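Local coordinates for pertussis toxin-like subunit ArtA (Escherichia coli, PDB 4Z9D), which probably transfers ADP-ribose from NAD to trimeric G proteins as the enzymatic A subunit of a pertussis-like AB5 toxin, at residues A[76-89]-A[122-136]. The protein carries 2 engineered substitutions. Numbering follows the deposited sequence.
Sequences RLYRYRIRANNIFY and VEHIPGENIVEAVEL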
loop_
_atom_site.group_PDB
_atom_site.type_symbol
_atom_site.label_atom_id
_atom_site.label_comp_id
_atom_site.label_asym_id
_atom_site.label_seq_id
_atom_site.Cartn_x
_atom_site.Cartn_y
_atom_site.Cartn_z
ATOM N N ARG A 76 -16.529 -0.947 5.855
ATOM C CA ARG A 76 -15.548 -1.818 6.479
ATOM C C ARG A 76 -14.185 -1.678 5.841
ATOM O O ARG A 76 -14.064 -1.167 4.736
ATOM C CB ARG A 76 -16.002 -3.272 6.381
ATOM C CG ARG A 76 -17.464 -3.471 6.715
ATOM C CD ARG A 76 -17.924 -4.856 6.356
ATOM N NE ARG A 76 -18.151 -5.678 7.540
ATOM C CZ ARG A 76 -19.304 -5.734 8.201
ATOM N NH1 ARG A 76 -20.346 -5.013 7.794
ATOM N NH2 ARG A 76 -19.418 -6.511 9.273
ATOM N N LEU A 77 -13.169 -2.141 6.557
ATOM C CA LEU A 77 -11.810 -2.155 6.064
ATOM C C LEU A 77 -11.291 -3.571 6.185
ATOM O O LEU A 77 -11.666 -4.307 7.098
ATOM C CB LEU A 77 -10.920 -1.194 6.846
ATOM C CG LEU A 77 -11.219 0.283 6.684
ATOM C CD1 LEU A 77 -10.338 1.086 7.631
ATOM C CD2 LEU A 77 -10.964 0.666 5.244
ATOM N N TYR A 78 -10.435 -3.949 5.248
ATOM C CA TYR A 78 -9.812 -5.260 5.238
ATOM C C TYR A 78 -8.305 -5.072 5.183
ATOM O O TYR A 78 -7.817 -4.119 4.574
ATOM C CB TYR A 78 -10.281 -6.086 4.033
ATOM C CG TYR A 78 -11.782 -6.290 3.962
ATOM C CD1 TYR A 78 -12.362 -7.471 4.386
ATOM C CD2 TYR A 78 -12.613 -5.301 3.440
ATOM C CE1 TYR A 78 -13.721 -7.669 4.303
ATOM C CE2 TYR A 78 -13.982 -5.487 3.358
ATOM C CZ TYR A 78 -14.531 -6.675 3.794
ATOM O OH TYR A 78 -15.894 -6.875 3.718
ATOM N N ARG A 79 -7.568 -5.966 5.828
ATOM C CA ARG A 79 -6.126 -6.026 5.645
ATOM C C ARG A 79 -5.821 -7.181 4.707
ATOM O O ARG A 79 -6.134 -8.325 5.022
ATOM C CB ARG A 79 -5.402 -6.221 6.984
ATOM C CG ARG A 79 -3.883 -6.177 6.880
ATOM C CD ARG A 79 -3.207 -6.477 8.196
ATOM N NE ARG A 79 -3.422 -7.857 8.632
ATOM C CZ ARG A 79 -4.123 -8.216 9.703
ATOM N NH1 ARG A 79 -4.673 -7.300 10.480
ATOM N NH2 ARG A 79 -4.249 -9.498 10.008
ATOM N N TYR A 80 -5.237 -6.882 3.554
ATOM C CA TYR A 80 -4.836 -7.915 2.609
ATOM C C TYR A 80 -3.360 -8.240 2.759
ATOM O O TYR A 80 -2.534 -7.336 2.911
ATOM C CB TYR A 80 -5.130 -7.465 1.172
ATOM C CG TYR A 80 -6.592 -7.403 0.844
ATOM C CD1 TYR A 80 -7.247 -8.515 0.316
ATOM C CD2 TYR A 80 -7.326 -6.245 1.065
ATOM C CE1 TYR A 80 -8.589 -8.467 0.012
ATOM C CE2 TYR A 80 -8.673 -6.193 0.785
ATOM C CZ TYR A 80 -9.298 -7.305 0.250
ATOM O OH TYR A 80 -10.641 -7.255 -0.047
ATOM N N ARG A 81 -3.024 -9.525 2.730
ATOM C CA ARG A 81 -1.623 -9.924 2.691
ATOM C C ARG A 81 -1.271 -10.278 1.266
ATOM O O ARG A 81 -1.999 -11.018 0.614
ATOM C CB ARG A 81 -1.333 -11.113 3.605
ATOM C CG ARG A 81 0.164 -11.280 3.813
ATOM C CD ARG A 81 0.538 -12.612 4.443
ATOM N NE ARG A 81 -0.240 -12.938 5.634
ATOM C CZ ARG A 81 0.262 -13.042 6.863
ATOM N NH1 ARG A 81 1.552 -12.819 7.091
ATOM N NH2 ARG A 81 -0.534 -13.370 7.873
ATOM N N ILE A 82 -0.150 -9.753 0.783
ATOM C CA ILE A 82 0.162 -9.829 -0.640
ATOM C C ILE A 82 1.585 -10.288 -0.895
ATOM O O ILE A 82 2.515 -9.791 -0.275
ATOM C CB ILE A 82 -0.028 -8.447 -1.318
ATOM C CG1 ILE A 82 -1.396 -7.837 -0.984
ATOM C CG2 ILE A 82 0.191 -8.524 -2.846
ATOM C CD1 ILE A 82 -1.483 -6.344 -1.301
ATOM N N ARG A 83 1.771 -11.235 -1.817
ATOM C CA ARG A 83 3.121 -11.580 -2.238
ATOM C C ARG A 83 3.665 -10.500 -3.163
ATOM O O ARG A 83 3.041 -10.142 -4.164
ATOM C CB ARG A 83 3.164 -12.945 -2.933
ATOM C CG ARG A 83 4.517 -13.251 -3.576
ATOM C CD ARG A 83 4.609 -14.716 -3.993
ATOM N NE ARG A 83 3.610 -15.057 -5.004
ATOM C CZ ARG A 83 3.685 -14.711 -6.291
ATOM N NH1 ARG A 83 4.713 -13.995 -6.736
ATOM N NH2 ARG A 83 2.728 -15.077 -7.134
ATOM N N ALA A 84 4.814 -9.943 -2.798
ATOM C CA ALA A 84 5.438 -8.895 -3.598
ATOM C C ALA A 84 6.297 -9.521 -4.683
ATOM O O ALA A 84 6.837 -10.616 -4.505
ATOM C CB ALA A 84 6.289 -7.973 -2.726
ATOM N N ASN A 85 6.392 -8.843 -5.815
ATOM C CA ASN A 85 7.313 -9.257 -6.876
ATOM C C ASN A 85 7.902 -8.012 -7.539
ATOM O O ASN A 85 7.955 -6.961 -6.905
ATOM C CB ASN A 85 6.627 -10.190 -7.883
ATOM C CG ASN A 85 5.400 -9.589 -8.519
ATOM O OD1 ASN A 85 5.193 -8.373 -8.500
ATOM N ND2 ASN A 85 4.572 -10.450 -9.117
ATOM N N ASN A 86 8.381 -8.124 -8.779
ATOM C CA ASN A 86 9.129 -7.018 -9.386
ATOM C C ASN A 86 8.253 -5.806 -9.746
ATOM O O ASN A 86 8.749 -4.786 -10.213
ATOM C CB ASN A 86 9.881 -7.490 -10.631
ATOM C CG ASN A 86 11.092 -8.360 -10.306
ATOM O OD1 ASN A 86 11.717 -8.908 -11.214
ATOM N ND2 ASN A 86 11.440 -8.475 -9.020
ATOM N N ILE A 87 6.953 -5.945 -9.528
ATOM C CA ILE A 87 5.983 -4.867 -9.685
ATOM C C ILE A 87 6.063 -3.893 -8.499
ATOM O O ILE A 87 5.645 -2.735 -8.592
ATOM C CB ILE A 87 4.537 -5.469 -9.763
ATOM C CG1 ILE A 87 4.417 -6.466 -10.922
ATOM C CG2 ILE A 87 3.448 -4.390 -9.837
ATOM C CD1 ILE A 87 3.082 -7.201 -10.958
ATOM N N PHE A 88 6.662 -4.370 -7.412
ATOM C CA PHE A 88 6.732 -3.656 -6.138
ATOM C C PHE A 88 8.100 -3.025 -5.958
ATOM O O PHE A 88 9.121 -3.645 -6.254
ATOM C CB PHE A 88 6.444 -4.605 -4.966
ATOM C CG PHE A 88 5.046 -5.178 -4.960
ATOM C CD1 PHE A 88 4.648 -6.089 -5.935
ATOM C CD2 PHE A 88 4.141 -4.826 -3.964
ATOM C CE1 PHE A 88 3.380 -6.644 -5.926
ATOM C CE2 PHE A 88 2.862 -5.371 -3.943
ATOM C CZ PHE A 88 2.480 -6.285 -4.928
ATOM N N TYR A 89 8.118 -1.796 -5.465
ATOM C CA TYR A 89 9.363 -1.050 -5.219
ATOM C C TYR A 89 9.375 -0.472 -3.815
ATOM O O TYR A 89 8.434 0.210 -3.437
ATOM C CB TYR A 89 9.519 0.115 -6.206
ATOM C CG TYR A 89 9.693 -0.264 -7.656
ATOM C CD1 TYR A 89 8.603 -0.628 -8.442
ATOM C CD2 TYR A 89 10.943 -0.189 -8.260
ATOM C CE1 TYR A 89 8.770 -0.958 -9.784
ATOM C CE2 TYR A 89 11.114 -0.511 -9.603
ATOM C CZ TYR A 89 10.030 -0.889 -10.349
ATOM O OH TYR A 89 10.207 -1.202 -11.676
ATOM N N VAL A 122 3.371 -0.736 -8.939
ATOM C CA VAL A 122 3.019 0.117 -10.060
ATOM C C VAL A 122 1.867 -0.483 -10.878
ATOM O O VAL A 122 1.907 -1.643 -11.293
ATOM C CB VAL A 122 4.252 0.399 -10.955
ATOM C CG1 VAL A 122 5.295 1.191 -10.172
ATOM C CG2 VAL A 122 4.859 -0.897 -11.506
ATOM N N GLU A 123 0.845 0.343 -11.099
ATOM C CA GLU A 123 -0.313 0.047 -11.962
ATOM C C GLU A 123 -1.284 -1.026 -11.438
ATOM O O GLU A 123 -2.482 -0.765 -11.313
ATOM C CB GLU A 123 0.137 -0.346 -13.385
ATOM C CG GLU A 123 -1.026 -0.249 -14.389
ATOM C CD GLU A 123 -0.745 -0.859 -15.769
ATOM O OE1 GLU A 123 0.392 -0.744 -16.285
ATOM O OE2 GLU A 123 -1.677 -1.474 -16.328
ATOM N N HIS A 124 -0.796 -2.224 -11.143
ATOM C CA HIS A 124 -1.717 -3.346 -10.926
ATOM C C HIS A 124 -1.086 -4.467 -10.125
ATOM O O HIS A 124 -0.018 -4.947 -10.472
ATOM C CB HIS A 124 -2.200 -3.899 -12.286
ATOM C CG HIS A 124 -3.083 -5.104 -12.184
ATOM N ND1 HIS A 124 -4.246 -5.120 -11.437
ATOM C CD2 HIS A 124 -2.977 -6.342 -12.725
ATOM C CE1 HIS A 124 -4.809 -6.311 -11.525
ATOM N NE2 HIS A 124 -4.061 -7.073 -12.294
ATOM N N ILE A 125 -1.765 -4.882 -9.065
ATOM C CA ILE A 125 -1.450 -6.118 -8.355
ATOM C C ILE A 125 -2.484 -7.177 -8.708
ATOM O O ILE A 125 -3.645 -7.024 -8.372
ATOM C CB ILE A 125 -1.467 -5.907 -6.825
ATOM C CG1 ILE A 125 -0.474 -4.813 -6.422
ATOM C CG2 ILE A 125 -1.196 -7.230 -6.073
ATOM C CD1 ILE A 125 -0.681 -4.326 -4.970
ATOM N N PRO A 126 -2.067 -8.267 -9.365
ATOM C CA PRO A 126 -3.018 -9.335 -9.689
ATOM C C PRO A 126 -3.670 -9.997 -8.464
ATOM O O PRO A 126 -3.060 -10.090 -7.392
ATOM C CB PRO A 126 -2.155 -10.351 -10.451
ATOM C CG PRO A 126 -0.957 -9.575 -10.929
ATOM C CD PRO A 126 -0.717 -8.534 -9.884
ATOM N N GLY A 127 -4.905 -10.464 -8.633
ATOM C CA GLY A 127 -5.580 -11.228 -7.600
ATOM C C GLY A 127 -4.788 -12.436 -7.148
ATOM O O GLY A 127 -4.797 -12.787 -5.963
ATOM N N GLU A 128 -4.079 -13.056 -8.089
ATOM C CA GLU A 128 -3.277 -14.239 -7.807
ATOM C C GLU A 128 -2.112 -13.977 -6.841
ATOM O O GLU A 128 -1.554 -14.917 -6.278
ATOM C CB GLU A 128 -2.763 -14.842 -9.119
ATOM C CG GLU A 128 -3.832 -15.689 -9.804
ATOM C CD GLU A 128 -3.448 -16.147 -11.202
ATOM O OE1 GLU A 128 -4.019 -17.168 -11.656
ATOM O OE2 GLU A 128 -2.594 -15.492 -11.849
ATOM N N ASN A 129 -1.741 -12.711 -6.654
ATOM C CA ASN A 129 -0.701 -12.355 -5.691
ATOM C C ASN A 129 -1.225 -12.234 -4.265
ATOM O O ASN A 129 -0.448 -12.134 -3.316
ATOM C CB ASN A 129 -0.053 -11.022 -6.060
ATOM C CG ASN A 129 0.930 -11.153 -7.180
ATOM O OD1 ASN A 129 0.553 -11.485 -8.300
ATOM N ND2 ASN A 129 2.203 -10.887 -6.895
ATOM N N ILE A 130 -2.540 -12.202 -4.114
ATOM C CA ILE A 130 -3.120 -11.920 -2.811
ATOM C C ILE A 130 -3.383 -13.209 -2.054
ATOM O O ILE A 130 -4.134 -14.074 -2.503
ATOM C CB ILE A 130 -4.398 -11.086 -2.950
ATOM C CG1 ILE A 130 -4.066 -9.785 -3.699
ATOM C CG2 ILE A 130 -4.987 -10.758 -1.576
ATOM C CD1 ILE A 130 -5.269 -9.092 -4.293
ATOM N N VAL A 131 -2.752 -13.321 -0.893
ATOM C CA VAL A 131 -2.785 -14.532 -0.093
ATOM C C VAL A 131 -4.106 -14.695 0.633
ATOM O O VAL A 131 -4.696 -15.784 0.641
ATOM C CB VAL A 131 -1.625 -14.532 0.935
ATOM C CG1 VAL A 131 -1.656 -15.776 1.810
ATOM C CG2 VAL A 131 -0.295 -14.445 0.205
ATOM N N GLU A 132 -4.559 -13.613 1.262
ATOM C CA GLU A 132 -5.675 -13.690 2.189
ATOM C C GLU A 132 -6.175 -12.304 2.563
ATOM O O GLU A 132 -5.541 -11.288 2.261
ATOM C CB GLU A 132 -5.261 -14.477 3.453
ATOM C CG GLU A 132 -4.130 -13.819 4.242
ATOM C CD GLU A 132 -3.568 -14.703 5.355
ATOM O OE1 GLU A 132 -2.781 -14.178 6.176
ATOM O OE2 GLU A 132 -3.905 -15.911 5.409
ATOM N N ALA A 133 -7.321 -12.268 3.219
ATOM C CA ALA A 133 -7.861 -11.022 3.719
ATOM C C ALA A 133 -8.342 -11.216 5.145
ATOM O O ALA A 133 -8.703 -12.320 5.532
ATOM C CB ALA A 133 -8.988 -10.543 2.847
ATOM N N VAL A 134 -8.314 -10.139 5.922
ATOM C CA VAL A 134 -8.896 -10.131 7.263
ATOM C C VAL A 134 -9.785 -8.900 7.409
ATOM O O VAL A 134 -9.302 -7.776 7.246
ATOM C CB VAL A 134 -7.802 -10.108 8.359
ATOM C CG1 VAL A 134 -8.432 -9.970 9.742
ATOM C CG2 VAL A 134 -6.944 -11.353 8.283
ATOM N N GLU A 135 -11.067 -9.087 7.726
ATOM C CA GLU A 135 -11.940 -7.943 8.014
ATOM C C GLU A 135 -11.495 -7.315 9.321
ATOM O O GLU A 135 -11.289 -8.032 10.290
ATOM C CB GLU A 135 -13.416 -8.353 8.139
ATOM C CG GLU A 135 -13.898 -9.375 7.133
ATOM C CD GLU A 135 -15.413 -9.552 7.158
ATOM O OE1 GLU A 135 -15.918 -10.461 6.454
ATOM O OE2 GLU A 135 -16.095 -8.784 7.876
ATOM N N LEU A 136 -11.372 -5.994 9.362
ATOM C CA LEU A 136 -10.952 -5.316 10.594
ATOM C C LEU A 136 -12.160 -4.811 11.364
ATOM O O LEU A 136 -13.116 -4.317 10.776
ATOM C CB LEU A 136 -9.998 -4.155 10.286
ATOM C CG LEU A 136 -8.693 -4.507 9.562
ATOM C CD1 LEU A 136 -7.865 -3.279 9.265
ATOM C CD2 LEU A 136 -7.888 -5.489 10.392
#
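Strands 77-83 and 130-136 run antiparallel, their N-to-C directions 156° apart, with Tyr78 opposite Glu135 and Tyr80 opposite Ala133. A beta bulge at Val131 shifts the register, so Arg81 pairs with Glu132 but Ile82 with Ile130. On the face bearing Arg79 and Val134, Arg81 and Glu132 lie side by side in a salt bridge. NE and NH2 of Arg81 both donate to Glu132 OE1 at 2.9 Å, NE from above the carboxylate plane, NH2 nearly along the C-O axis; the two planes are 61° apart. CG of Glu132 sits between its backbone N and carbonyl carbon (chi1 62°), and the extended chain brings OE1 alongside Arg81. On the other face, Tyr80 CE1 meets Ala133 CB at 3.5 Å, and Tyr78 CE1 lies 3.3 Å from Glu135 CG. Asn129, ending the 3-10 turn, bonds Arg83 twice: O accepts from Arg83 N, and ND2 donates almost straight to Arg83 O at 3.0 Å. Ile125 CG2 meets Ile82 CG2 tip to tip at 3.7 Å. Leu77 lies near the bound NAD. Strand 6-11 flanks strand 77-83; strand 144-152, whose Asp147 salt-bridges Arg79, flanks 130-139. Helix 57-68 packs against Arg79 and Leu136, helix 15-21 against Tyr80 and Ile130.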